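Local atomic coordinates of ethylbenzene dehydrogenase beta-subunit (Aromatoleum aromaticum, PDB entry 2IVF), a protein that carries three iron/sulfur clusters (SF4) and one fe3-s4 cluster as the ferredoxin-like beta-subunit of ethylbenzene dehydrogenase, and probably relays electrons within the complex. Residues B[252-257]-B[326-331]; B[49-54]-B[198-203]; B[56-61]-B[142-147]; B[258-263]-B[300-305]. All coordinates share one frame; numbering follows the deposited sequence.

Contact 1: B[252-257]-B[326-331]; sequences KKWKVA and SELMDL
Glu327, in the first turn of helix 327-333, receives both Lys253 and Trp254 on its carboxylate. The ammonium forms a forked salt bridge, Lys253 NZ lying 2.6 Å from Glu327 OE1 and 2.7 Å from Glu327 OE2 and using the syn lone pair of each oxygen. Lysine suits this place because its extended chain, with CG opposite the backbone N (chi1 177°), spans the gap. Glu327 OE1 also accepts the indole N-H, with Trp254 NE1 at 2.9 Å; the bond lies near the indole plane but meets the carboxylate from above. The same indole is apolar on its face: Leu328 CB sits 3.7 Å from the centroid of the Trp254 six-membered ring, almost on its normal. Beyond CB, Leu328 CD1 also touches Val256 CG2 at 3.7 Å. Ser326 caps the helix, its OG accepting from Met329 N at 3.1 Å, and also bonds to Glu316 of helix 306-321. Three bonds from two donors, Lys253 NZ reaching both oxygens and Trp254 NE1 adding to OE1, probably keep Glu327 ionised and its carboxylate fixed; Lys253 ties helix 246-253 to helix 327-333 by charge, while Trp254 and Val256 beyond it add apolar packing.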
# COMPACT_ATOMS: atom_id res chain seq x y z
N LYS B 252 -27.28 -2.98 18.89
CA LYS B 252 -28.44 -3.07 19.77
C LYS B 252 -28.47 -4.30 20.65
O LYS B 252 -28.94 -4.21 21.77
CB LYS B 252 -29.74 -3.02 18.96
CG LYS B 252 -29.95 -1.77 18.13
CD LYS B 252 -29.89 -0.49 18.93
CE LYS B 252 -31.04 -0.37 19.86
NZ LYS B 252 -31.06 1.04 20.38
N LYS B 253 -28.04 -5.45 20.16
CA LYS B 253 -28.16 -6.71 20.91
C LYS B 253 -26.91 -6.92 21.79
O LYS B 253 -27.00 -6.90 23.01
CB LYS B 253 -28.39 -7.87 19.94
CG LYS B 253 -28.49 -9.32 20.55
CD LYS B 253 -28.62 -10.35 19.38
CE LYS B 253 -28.70 -11.78 19.82
NZ LYS B 253 -28.72 -12.72 18.64
N TRP B 254 -25.77 -7.10 21.16
CA TRP B 254 -24.51 -7.26 21.88
C TRP B 254 -24.01 -5.95 22.45
O TRP B 254 -23.22 -5.95 23.40
CB TRP B 254 -23.46 -7.86 20.95
CG TRP B 254 -23.69 -9.29 20.76
CD1 TRP B 254 -24.41 -9.87 19.77
CD2 TRP B 254 -23.23 -10.36 21.61
NE1 TRP B 254 -24.44 -11.23 19.95
CE2 TRP B 254 -23.73 -11.55 21.08
CE3 TRP B 254 -22.46 -10.41 22.78
CZ2 TRP B 254 -23.46 -12.81 21.66
CZ3 TRP B 254 -22.17 -11.66 23.34
CH2 TRP B 254 -22.69 -12.84 22.80
N LYS B 255 -24.38 -4.86 21.80
CA LYS B 255 -24.00 -3.49 22.17
C LYS B 255 -22.48 -3.34 22.27
O LYS B 255 -21.97 -2.80 23.23
CB LYS B 255 -24.65 -3.07 23.48
CG LYS B 255 -26.13 -3.40 23.56
CD LYS B 255 -26.85 -2.83 24.78
CE LYS B 255 -28.36 -3.20 24.76
NZ LYS B 255 -28.77 -4.68 25.00
N VAL B 256 -21.78 -3.82 21.25
CA VAL B 256 -20.30 -3.75 21.23
C VAL B 256 -19.80 -2.71 20.25
O VAL B 256 -18.61 -2.48 20.15
CB VAL B 256 -19.67 -5.13 20.87
CG1 VAL B 256 -19.87 -6.11 22.03
CG2 VAL B 256 -20.25 -5.67 19.56
N ALA B 257 -20.73 -2.09 19.53
CA ALA B 257 -20.40 -1.10 18.53
C ALA B 257 -20.91 0.24 19.11
O ALA B 257 -22.11 0.40 19.40
CB ALA B 257 -21.04 -1.45 17.19
N SER B 326 -19.54 -18.61 19.69
CA SER B 326 -19.96 -17.28 20.05
C SER B 326 -20.63 -16.63 18.88
O SER B 326 -20.01 -16.44 17.84
CB SER B 326 -18.76 -16.43 20.50
OG SER B 326 -19.11 -15.07 20.58
N GLU B 327 -21.89 -16.26 19.01
CA GLU B 327 -22.53 -15.46 17.96
C GLU B 327 -21.76 -14.21 17.67
O GLU B 327 -21.67 -13.77 16.51
CB GLU B 327 -23.96 -15.09 18.34
CG GLU B 327 -24.62 -14.20 17.30
CD GLU B 327 -25.98 -13.67 17.72
OE1 GLU B 327 -26.15 -13.31 18.90
OE2 GLU B 327 -26.87 -13.60 16.85
N LEU B 328 -21.17 -13.62 18.71
CA LEU B 328 -20.52 -12.35 18.55
C LEU B 328 -19.32 -12.52 17.68
O LEU B 328 -19.11 -11.77 16.74
CB LEU B 328 -20.08 -11.72 19.89
CG LEU B 328 -19.33 -10.39 19.71
CD1 LEU B 328 -20.19 -9.30 18.98
CD2 LEU B 328 -18.86 -9.87 21.04
N MET B 329 -18.50 -13.52 17.98
CA MET B 329 -17.35 -13.78 17.15
C MET B 329 -17.75 -14.18 15.74
O MET B 329 -17.07 -13.83 14.82
CB MET B 329 -16.41 -14.76 17.80
CG MET B 329 -15.88 -14.19 19.13
SD MET B 329 -14.67 -12.88 18.85
CE MET B 329 -15.25 -11.56 19.93
N ASP B 330 -18.85 -14.90 15.59
CA ASP B 330 -19.32 -15.28 14.27
C ASP B 330 -19.65 -14.03 13.45
O ASP B 330 -19.30 -13.92 12.27
CB ASP B 330 -20.59 -16.12 14.40
CG ASP B 330 -20.34 -17.55 14.87
OD1 ASP B 330 -19.21 -18.07 14.82
OD2 ASP B 330 -21.33 -18.22 15.24
N LEU B 331 -20.31 -13.07 14.11
CA LEU B 331 -20.70 -11.79 13.51
C LEU B 331 -19.49 -10.97 13.14
O LEU B 331 -19.44 -10.36 12.08
CB LEU B 331 -21.59 -11.00 14.46
CG LEU B 331 -22.97 -11.56 14.70
CD1 LEU B 331 -23.66 -10.78 15.82
CD2 LEU B 331 -23.77 -11.53 13.40

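Contact 2: B[49-54]-B[198-203]; sequences EHMRWN and AIYFNP. With SF4 (iron/sulfur cluster), chain U; SF4 (iron/sulfur cluster), chain S.
Met51 and Tyr200 pack closely at the centre of this buried contact. The two side chains run alongside each other in opposing senses, and Met51 CG rests 3.6 Å from Tyr200 CB. The thioether chain is extended beyond CG, which carries its methyl on to the strand backbone, Met51 CE lying 3.4 Å from Tyr200 O, with Asn202 CB a further neighbour; an unbranched side chain can lie extended between Tyr200 and that backbone. Further along the same side of the ring, Trp53 CD1 lies 3.7 Å from Tyr200 CD2, although the two rings, tilted by 29°, are slid so far apart that they barely overlap. Its indole N-H makes a weak bond to the sulfur of Met51.

The setting is the cluster-binding core of a ferredoxin-like fold. The 49-54 loop follows helix 33-42, while 199-202 pairs antiparallel with strand 207-210, and each lies beside a different iron/sulfur cluster: Trp53 CE3 is 3.6 Å from sulfur S3 of one, and Ile199 packs on the other.

Toward its ends the contact is looser. The hydroxyl of Tyr200 makes no direct bond to the loop; a water in the plane of the ring, 2.7 Å from Tyr200 OH, donates to Trp53 O at 2.8 Å. At the opposite end His50, whose ring is turned between the backbone N and carbonyl (chi1 63°), gives only a weak bond from NE2 to Phe201 O, while its CE1 stands 3.9 Å from CD of the partly exposed Pro203, which also packs on another protein chain.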
# COMPACT_ATOMS: atom_id res chain seq x y z
N GLU B 49 -11.83 17.91 -4.54
CA GLU B 49 -10.60 17.13 -4.50
C GLU B 49 -10.01 17.00 -3.12
O GLU B 49 -9.43 15.98 -2.80
CB GLU B 49 -9.55 17.77 -5.43
CG GLU B 49 -9.96 17.82 -6.87
CD GLU B 49 -10.37 19.21 -7.33
OE1 GLU B 49 -10.97 19.98 -6.53
OE2 GLU B 49 -10.09 19.50 -8.51
N HIS B 50 -10.16 18.03 -2.30
CA HIS B 50 -9.76 17.97 -0.91
C HIS B 50 -10.67 17.14 -0.02
O HIS B 50 -10.32 16.90 1.11
CB HIS B 50 -9.72 19.37 -0.32
CG HIS B 50 -11.05 20.06 -0.28
ND1 HIS B 50 -11.66 20.56 -1.41
CD2 HIS B 50 -11.91 20.29 0.75
CE1 HIS B 50 -12.82 21.11 -1.07
NE2 HIS B 50 -12.99 20.98 0.23
N MET B 51 -11.88 16.81 -0.49
CA MET B 51 -12.85 16.17 0.37
C MET B 51 -12.58 14.70 0.46
O MET B 51 -12.53 14.00 -0.57
CB MET B 51 -14.24 16.37 -0.18
CG MET B 51 -14.63 17.80 -0.44
SD MET B 51 -16.30 17.85 -1.15
CE MET B 51 -16.57 19.63 -1.34
N ARG B 52 -12.44 14.22 1.70
CA ARG B 52 -12.36 12.79 2.00
C ARG B 52 -13.55 12.45 2.83
O ARG B 52 -13.49 12.37 4.06
CB ARG B 52 -11.04 12.44 2.71
CG ARG B 52 -9.85 12.40 1.79
CD ARG B 52 -9.23 13.79 1.66
NE ARG B 52 -8.04 13.76 0.80
CZ ARG B 52 -7.27 14.81 0.59
NH1 ARG B 52 -7.59 15.97 1.13
NH2 ARG B 52 -6.20 14.73 -0.18
N TRP B 53 -14.67 12.29 2.14
CA TRP B 53 -15.94 12.01 2.81
C TRP B 53 -15.77 10.75 3.63
O TRP B 53 -16.22 10.69 4.75
CB TRP B 53 -17.08 11.83 1.84
CG TRP B 53 -17.45 13.00 1.01
CD1 TRP B 53 -17.09 14.31 1.19
CD2 TRP B 53 -18.36 12.98 -0.10
NE1 TRP B 53 -17.70 15.08 0.26
CE2 TRP B 53 -18.50 14.30 -0.54
CE3 TRP B 53 -19.08 11.96 -0.74
CZ2 TRP B 53 -19.28 14.64 -1.63
CZ3 TRP B 53 -19.88 12.29 -1.78
CH2 TRP B 53 -19.99 13.63 -2.22
N ASN B 54 -15.08 9.74 3.08
CA ASN B 54 -14.59 8.66 3.87
C ASN B 54 -13.15 8.98 4.13
O ASN B 54 -12.36 9.22 3.20
CB ASN B 54 -14.66 7.31 3.16
CG ASN B 54 -14.09 6.21 4.01
OD1 ASN B 54 -14.82 5.44 4.60
ND2 ASN B 54 -12.74 6.17 4.14
N ALA B 198 -17.82 16.93 9.10
CA ALA B 198 -18.15 15.97 8.04
C ALA B 198 -18.92 16.64 6.87
O ALA B 198 -19.50 15.97 6.02
CB ALA B 198 -18.93 14.80 8.62
N ILE B 199 -18.95 17.97 6.84
CA ILE B 199 -19.44 18.70 5.68
C ILE B 199 -18.30 19.58 5.24
O ILE B 199 -17.58 20.15 6.08
CB ILE B 199 -20.65 19.61 6.01
CG1 ILE B 199 -21.78 18.86 6.68
CG2 ILE B 199 -21.18 20.27 4.74
CD1 ILE B 199 -23.17 19.65 6.70
N TYR B 200 -18.15 19.71 3.91
CA TYR B 200 -16.98 20.26 3.26
C TYR B 200 -17.37 21.27 2.19
O TYR B 200 -18.16 20.98 1.31
CB TYR B 200 -16.14 19.16 2.58
CG TYR B 200 -15.80 18.02 3.49
CD1 TYR B 200 -14.64 18.04 4.24
CD2 TYR B 200 -16.69 16.97 3.68
CE1 TYR B 200 -14.35 17.01 5.16
CE2 TYR B 200 -16.41 15.94 4.58
CZ TYR B 200 -15.25 15.95 5.30
OH TYR B 200 -14.96 14.93 6.20
N PHE B 201 -16.76 22.45 2.23
CA PHE B 201 -17.04 23.46 1.26
C PHE B 201 -16.43 23.08 -0.08
O PHE B 201 -15.29 22.63 -0.14
CB PHE B 201 -16.47 24.79 1.70
CG PHE B 201 -16.89 25.94 0.85
CD1 PHE B 201 -18.24 26.18 0.56
CD2 PHE B 201 -15.95 26.82 0.37
CE1 PHE B 201 -18.60 27.24 -0.21
CE2 PHE B 201 -16.31 27.91 -0.38
CZ PHE B 201 -17.65 28.12 -0.68
N ASN B 202 -17.20 23.30 -1.14
CA ASN B 202 -16.74 23.17 -2.53
C ASN B 202 -16.60 24.60 -3.05
O ASN B 202 -17.59 25.29 -3.30
CB ASN B 202 -17.75 22.36 -3.33
CG ASN B 202 -17.39 22.22 -4.78
OD1 ASN B 202 -16.77 23.10 -5.36
ND2 ASN B 202 -17.79 21.10 -5.39
N PRO B 203 -15.37 25.09 -3.14
CA PRO B 203 -15.12 26.46 -3.54
C PRO B 203 -15.37 26.73 -5.00
O PRO B 203 -15.34 27.88 -5.39
CB PRO B 203 -13.65 26.67 -3.20
CG PRO B 203 -13.06 25.36 -3.20
CD PRO B 203 -14.13 24.37 -2.85
FE1 SF4 U . -20.35 8.20 2.14
FE2 SF4 U . -18.40 8.11 0.39
FE3 SF4 U . -18.83 6.01 2.01
FE4 SF4 U . -20.57 6.47 0.01
S1 SF4 U . -18.37 5.87 -0.22
S2 SF4 U . -21.12 6.06 2.18
S3 SF4 U . -20.55 8.79 -0.09
S4 SF4 U . -18.13 8.17 2.62
FE1 SF4 S . -22.12 16.23 10.81
FE2 SF4 S . -24.58 16.55 9.94
FE3 SF4 S . -24.02 14.56 11.73
FE4 SF4 S . -23.11 14.34 9.16
S1 SF4 S . -25.31 14.37 9.86
S2 SF4 S . -21.91 13.99 11.10
S3 SF4 S . -22.73 16.51 8.64
S4 SF4 S . -23.92 16.83 12.12
O HOH W 1 -16.80 12.94 6.24

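Contact 3: B[56-61]-B[142-147]; sequences VTTYPG and PFFFYL
Tyr59 and Phe145 face each other as an antiparallel hydrogen-bonded pair, and Tyr59 gives up more surface here than any other residue of the two segments. Its amide bonds to the carbonyl opposite, with Tyr59 N 2.8 Å from Phe145 O, and Phe145 N returns a bond to Tyr59 O. The side chains lie alongside, pointing the same way: Tyr59 CB sits over one face of the Phe145 ring, toward its rim, while Tyr59 CD2 meets Phe145 CZ at 3.7 Å. Placing CG opposite the backbone N (chi1 -166°) lets the phenol stand up from the sheet toward helix 295-302.

Leu147, next in buried area and on the same face, reaches Tyr59 CD1 with its CD2. Its backbone pairs with Thr57, Leu147 N lying 2.8 Å from Thr57 O, and a water 2.8 Å from Leu147 O links that carbonyl to the Thr57 hydroxyl. Strand 55-59 is an edge of the antiparallel sheet 55-59, 141-149, 136-138, and Val56 lines an SF4 pocket.

Thr58, on the other face, is in the non-hydrogen-bonded pair with Tyr146. Thr58 CG2 packs 3.8 Å from Phe144 CB. Beta-branched and aromatic residues suit these extended strands. Four backbone bonds thus pair the strands, the Tyr59, Phe145 and Leu147 carbons pack toward helix 295-302, and Asp133 holds the Thr58 and Tyr146 hydroxyls, Tyr146 bonding also to Arg851 of the alpha-subunit.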
# COMPACT_ATOMS: atom_id res chain seq x y z
N VAL B 56 -9.64 8.16 6.73
CA VAL B 56 -9.00 7.22 7.66
C VAL B 56 -7.72 7.80 8.18
O VAL B 56 -6.86 8.18 7.40
CB VAL B 56 -8.70 5.85 7.05
CG1 VAL B 56 -8.24 4.93 8.13
CG2 VAL B 56 -9.90 5.25 6.31
N THR B 57 -7.61 7.93 9.50
CA THR B 57 -6.38 8.45 10.06
C THR B 57 -5.95 7.61 11.24
O THR B 57 -6.69 6.79 11.74
CB THR B 57 -6.55 9.92 10.52
OG1 THR B 57 -7.63 10.00 11.46
CG2 THR B 57 -6.82 10.87 9.30
N THR B 58 -4.75 7.87 11.69
CA THR B 58 -4.17 7.09 12.79
C THR B 58 -4.62 7.76 14.09
O THR B 58 -4.73 9.00 14.17
CB THR B 58 -2.64 6.99 12.65
OG1 THR B 58 -2.32 6.31 11.41
CG2 THR B 58 -1.97 6.24 13.86
N TYR B 59 -4.98 6.96 15.06
CA TYR B 59 -5.36 7.46 16.38
C TYR B 59 -4.46 6.83 17.45
O TYR B 59 -4.16 5.61 17.35
CB TYR B 59 -6.85 7.20 16.68
CG TYR B 59 -7.26 8.02 17.88
CD1 TYR B 59 -7.80 9.29 17.72
CD2 TYR B 59 -6.97 7.58 19.16
CE1 TYR B 59 -8.09 10.08 18.82
CE2 TYR B 59 -7.30 8.34 20.26
CZ TYR B 59 -7.83 9.62 20.07
OH TYR B 59 -8.14 10.41 21.14
N PRO B 60 -4.00 7.64 18.47
CA PRO B 60 -4.06 9.11 18.60
C PRO B 60 -3.51 9.82 17.40
O PRO B 60 -2.51 9.35 16.77
CB PRO B 60 -3.11 9.41 19.77
CG PRO B 60 -3.05 8.19 20.53
CD PRO B 60 -3.46 7.04 19.69
N GLY B 61 -4.12 10.95 17.08
CA GLY B 61 -3.66 11.79 15.98
C GLY B 61 -4.54 13.04 15.94
O GLY B 61 -5.41 13.21 16.80
N PRO B 142 4.02 1.87 23.01
CA PRO B 142 3.34 2.76 22.09
C PRO B 142 1.96 2.15 21.76
O PRO B 142 1.77 0.95 21.90
CB PRO B 142 4.27 2.76 20.86
CG PRO B 142 4.86 1.38 20.87
CD PRO B 142 5.10 1.11 22.34
N PHE B 143 0.98 2.96 21.41
CA PHE B 143 -0.26 2.40 20.90
C PHE B 143 -0.85 3.28 19.81
O PHE B 143 -0.63 4.49 19.77
CB PHE B 143 -1.23 2.21 22.02
CG PHE B 143 -1.67 3.47 22.63
CD1 PHE B 143 -0.95 4.05 23.65
CD2 PHE B 143 -2.79 4.11 22.15
CE1 PHE B 143 -1.36 5.23 24.23
CE2 PHE B 143 -3.20 5.33 22.75
CZ PHE B 143 -2.47 5.87 23.75
N PHE B 144 -1.57 2.63 18.90
CA PHE B 144 -2.26 3.32 17.84
C PHE B 144 -3.17 2.27 17.20
O PHE B 144 -2.96 1.06 17.37
CB PHE B 144 -1.29 3.85 16.78
CG PHE B 144 -0.64 2.76 15.99
CD1 PHE B 144 -1.20 2.29 14.83
CD2 PHE B 144 0.59 2.19 16.41
CE1 PHE B 144 -0.61 1.23 14.11
CE2 PHE B 144 1.17 1.17 15.69
CZ PHE B 144 0.55 0.69 14.53
N PHE B 145 -4.16 2.77 16.49
CA PHE B 145 -5.07 1.99 15.67
C PHE B 145 -5.55 2.96 14.59
O PHE B 145 -5.24 4.15 14.68
CB PHE B 145 -6.24 1.42 16.49
CG PHE B 145 -7.03 2.43 17.23
CD1 PHE B 145 -6.68 2.77 18.53
CD2 PHE B 145 -8.13 3.05 16.66
CE1 PHE B 145 -7.40 3.68 19.25
CE2 PHE B 145 -8.85 3.99 17.37
CZ PHE B 145 -8.49 4.29 18.69
N TYR B 146 -6.30 2.46 13.60
CA TYR B 146 -6.74 3.27 12.50
C TYR B 146 -8.21 3.57 12.63
O TYR B 146 -9.00 2.71 13.07
CB TYR B 146 -6.42 2.57 11.19
CG TYR B 146 -4.95 2.29 11.04
CD1 TYR B 146 -4.06 3.34 10.81
CD2 TYR B 146 -4.44 0.99 11.10
CE1 TYR B 146 -2.70 3.10 10.68
CE2 TYR B 146 -3.04 0.73 10.93
CZ TYR B 146 -2.20 1.81 10.71
OH TYR B 146 -0.86 1.57 10.55
N LEU B 147 -8.58 4.81 12.32
CA LEU B 147 -9.92 5.27 12.61
C LEU B 147 -10.58 5.84 11.35
O LEU B 147 -10.27 6.96 10.91
CB LEU B 147 -9.86 6.33 13.71
CG LEU B 147 -11.23 6.92 14.12
CD1 LEU B 147 -12.17 5.80 14.59
CD2 LEU B 147 -11.08 8.03 15.22
O HOH W 2 -10.32 9.71 10.43

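Contact 4: B[258-263]-B[300-305]; sequences LPLHAE and GLFGPE
His261 lies against Leu301 at the end of helix 295-302, where carbonyls no longer find amides within the helix. Leu301 O is instead taken by the loop: His261 N lies 2.8 Å away in a nearly straight bond. The positive phi of His261 (54°) turns the chain there, and its imidazole, with CG opposite the carbonyl carbon (chi1 -76°), swings over Leu301, whose CA lies over one ring face and whose CD2 approaches His261 NE2 at 3.6 Å. Histidine suits the spot because both nitrogens find carboxylates: His261 ND1 donates to Glu263 OE2 at 2.8 Å, and NE2 is hydrogen-bonded to Glu69. Glu263 reaches back to the ring by bending sharply at its second torsion (chi2 -78°).

The contact sets the last turn of the helix against 258-259, a short, weakly bonded edge strand of the mixed sheet. Gly303, just past the helix, has a positive phi and a backbone shape that leaves no room for a side chain beside the preceding carbonyl.

Phe302 has CG opposite its carbonyl carbon, beside the backbone N, which sets its ring beside Leu301 and Leu260. The ring takes Leu301 CB over the centre of one face and Pro259 O at its edge, while Phe302 CE1 touches Leu260 CD1 at 4.0 Å. Leu258 points toward the helix end, its CD1 3.9 Å from Phe302 CB, and its other methyl, CD2, lies 3.7 Å from Glu305 OE1, an oxygen engaged in a salt bridge with Arg308.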
# COMPACT_ATOMS: atom_id res chain seq x y z
N LEU B 258 -19.98 1.15 19.36
CA LEU B 258 -20.23 2.39 20.08
C LEU B 258 -20.07 3.63 19.23
O LEU B 258 -19.22 3.70 18.36
CB LEU B 258 -19.26 2.50 21.27
CG LEU B 258 -19.25 1.33 22.23
CD1 LEU B 258 -18.10 1.48 23.22
CD2 LEU B 258 -20.62 1.12 22.94
N PRO B 259 -20.86 4.66 19.53
CA PRO B 259 -20.81 5.89 18.79
C PRO B 259 -19.57 6.69 19.05
O PRO B 259 -19.01 6.69 20.16
CB PRO B 259 -22.02 6.68 19.31
CG PRO B 259 -22.24 6.20 20.65
CD PRO B 259 -21.87 4.72 20.60
N LEU B 260 -19.14 7.39 18.01
CA LEU B 260 -18.00 8.28 18.17
C LEU B 260 -18.46 9.64 18.73
O LEU B 260 -19.32 10.33 18.16
CB LEU B 260 -17.22 8.39 16.84
CG LEU B 260 -16.07 9.43 16.76
CD1 LEU B 260 -14.91 9.02 17.63
CD2 LEU B 260 -15.61 9.64 15.28
N HIS B 261 -17.93 10.02 19.88
CA HIS B 261 -18.19 11.33 20.45
C HIS B 261 -19.71 11.62 20.58
O HIS B 261 -20.18 12.67 20.18
CB HIS B 261 -17.52 12.43 19.62
CG HIS B 261 -16.02 12.54 19.82
ND1 HIS B 261 -15.45 12.73 21.06
CD2 HIS B 261 -15.02 12.56 18.93
CE1 HIS B 261 -14.14 12.86 20.91
NE2 HIS B 261 -13.85 12.74 19.63
N ALA B 262 -20.45 10.69 21.17
CA ALA B 262 -21.88 10.88 21.43
C ALA B 262 -22.14 12.13 22.27
O ALA B 262 -23.27 12.68 22.26
CB ALA B 262 -22.45 9.66 22.12
N GLU B 263 -21.13 12.56 23.05
CA GLU B 263 -21.27 13.77 23.88
C GLU B 263 -21.42 15.04 23.06
O GLU B 263 -21.81 16.06 23.60
CB GLU B 263 -20.14 13.95 24.90
CG GLU B 263 -18.81 14.37 24.35
CD GLU B 263 -18.03 13.24 23.70
OE1 GLU B 263 -18.53 12.10 23.57
OE2 GLU B 263 -16.86 13.50 23.34
N GLY B 300 -12.69 8.44 25.77
CA GLY B 300 -12.81 9.77 25.23
C GLY B 300 -13.51 9.76 23.89
O GLY B 300 -14.26 10.70 23.57
N LEU B 301 -13.28 8.70 23.11
CA LEU B 301 -13.86 8.54 21.80
C LEU B 301 -15.21 7.84 21.82
O LEU B 301 -16.11 8.23 21.10
CB LEU B 301 -12.94 7.72 20.93
CG LEU B 301 -11.61 8.37 20.57
CD1 LEU B 301 -10.91 7.50 19.60
CD2 LEU B 301 -11.85 9.82 20.04
N PHE B 302 -15.34 6.79 22.61
CA PHE B 302 -16.49 5.90 22.47
C PHE B 302 -17.36 5.78 23.69
O PHE B 302 -18.32 5.01 23.69
CB PHE B 302 -16.01 4.52 22.03
CG PHE B 302 -15.19 4.57 20.80
CD1 PHE B 302 -15.71 5.08 19.63
CD2 PHE B 302 -13.86 4.14 20.81
CE1 PHE B 302 -14.93 5.15 18.50
CE2 PHE B 302 -13.09 4.21 19.70
CZ PHE B 302 -13.64 4.72 18.53
N GLY B 303 -17.05 6.56 24.72
CA GLY B 303 -17.87 6.66 25.90
C GLY B 303 -17.58 5.66 27.00
O GLY B 303 -16.68 4.82 26.87
N PRO B 304 -18.38 5.71 28.07
CA PRO B 304 -18.19 4.93 29.28
C PRO B 304 -18.44 3.44 29.13
O PRO B 304 -18.11 2.70 30.03
CB PRO B 304 -19.26 5.49 30.23
CG PRO B 304 -20.35 5.94 29.31
CD PRO B 304 -19.61 6.54 28.15
N GLU B 305 -19.01 3.00 28.01
CA GLU B 305 -19.27 1.58 27.83
C GLU B 305 -18.07 0.81 27.33
O GLU B 305 -18.13 -0.39 27.22
CB GLU B 305 -20.47 1.39 26.91
CG GLU B 305 -21.74 1.93 27.61
CD GLU B 305 -22.99 1.79 26.83
OE1 GLU B 305 -22.97 1.11 25.78
OE2 GLU B 305 -24.03 2.36 27.28
O HOH W 3 -17.29 9.76 23.71

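Overall arrangement
Along the chain, contact 2 encloses contact 3, and both close before contact 1 opens around contact 4. Segments 49-54 and 56-61 are one residue apart and 252-257 runs straight into 258-263, so in each pair the first segments belong to one run of chain. Contacts 3 and 4, with centres about 16 Å apart, touch directly: Leu301 at the end of helix 295-302 packs on Tyr59 and Phe145, joining the antiparallel sheet to the C-terminal helices. Contacts 1 and 2 lie on opposite sides of the chain's centre, about 33 Å between centres. Contact 2 thus sits in the cluster-binding core and contact 1 among the C-terminal helices, with contacts 3 and 4 joined between the two regions by Leu301.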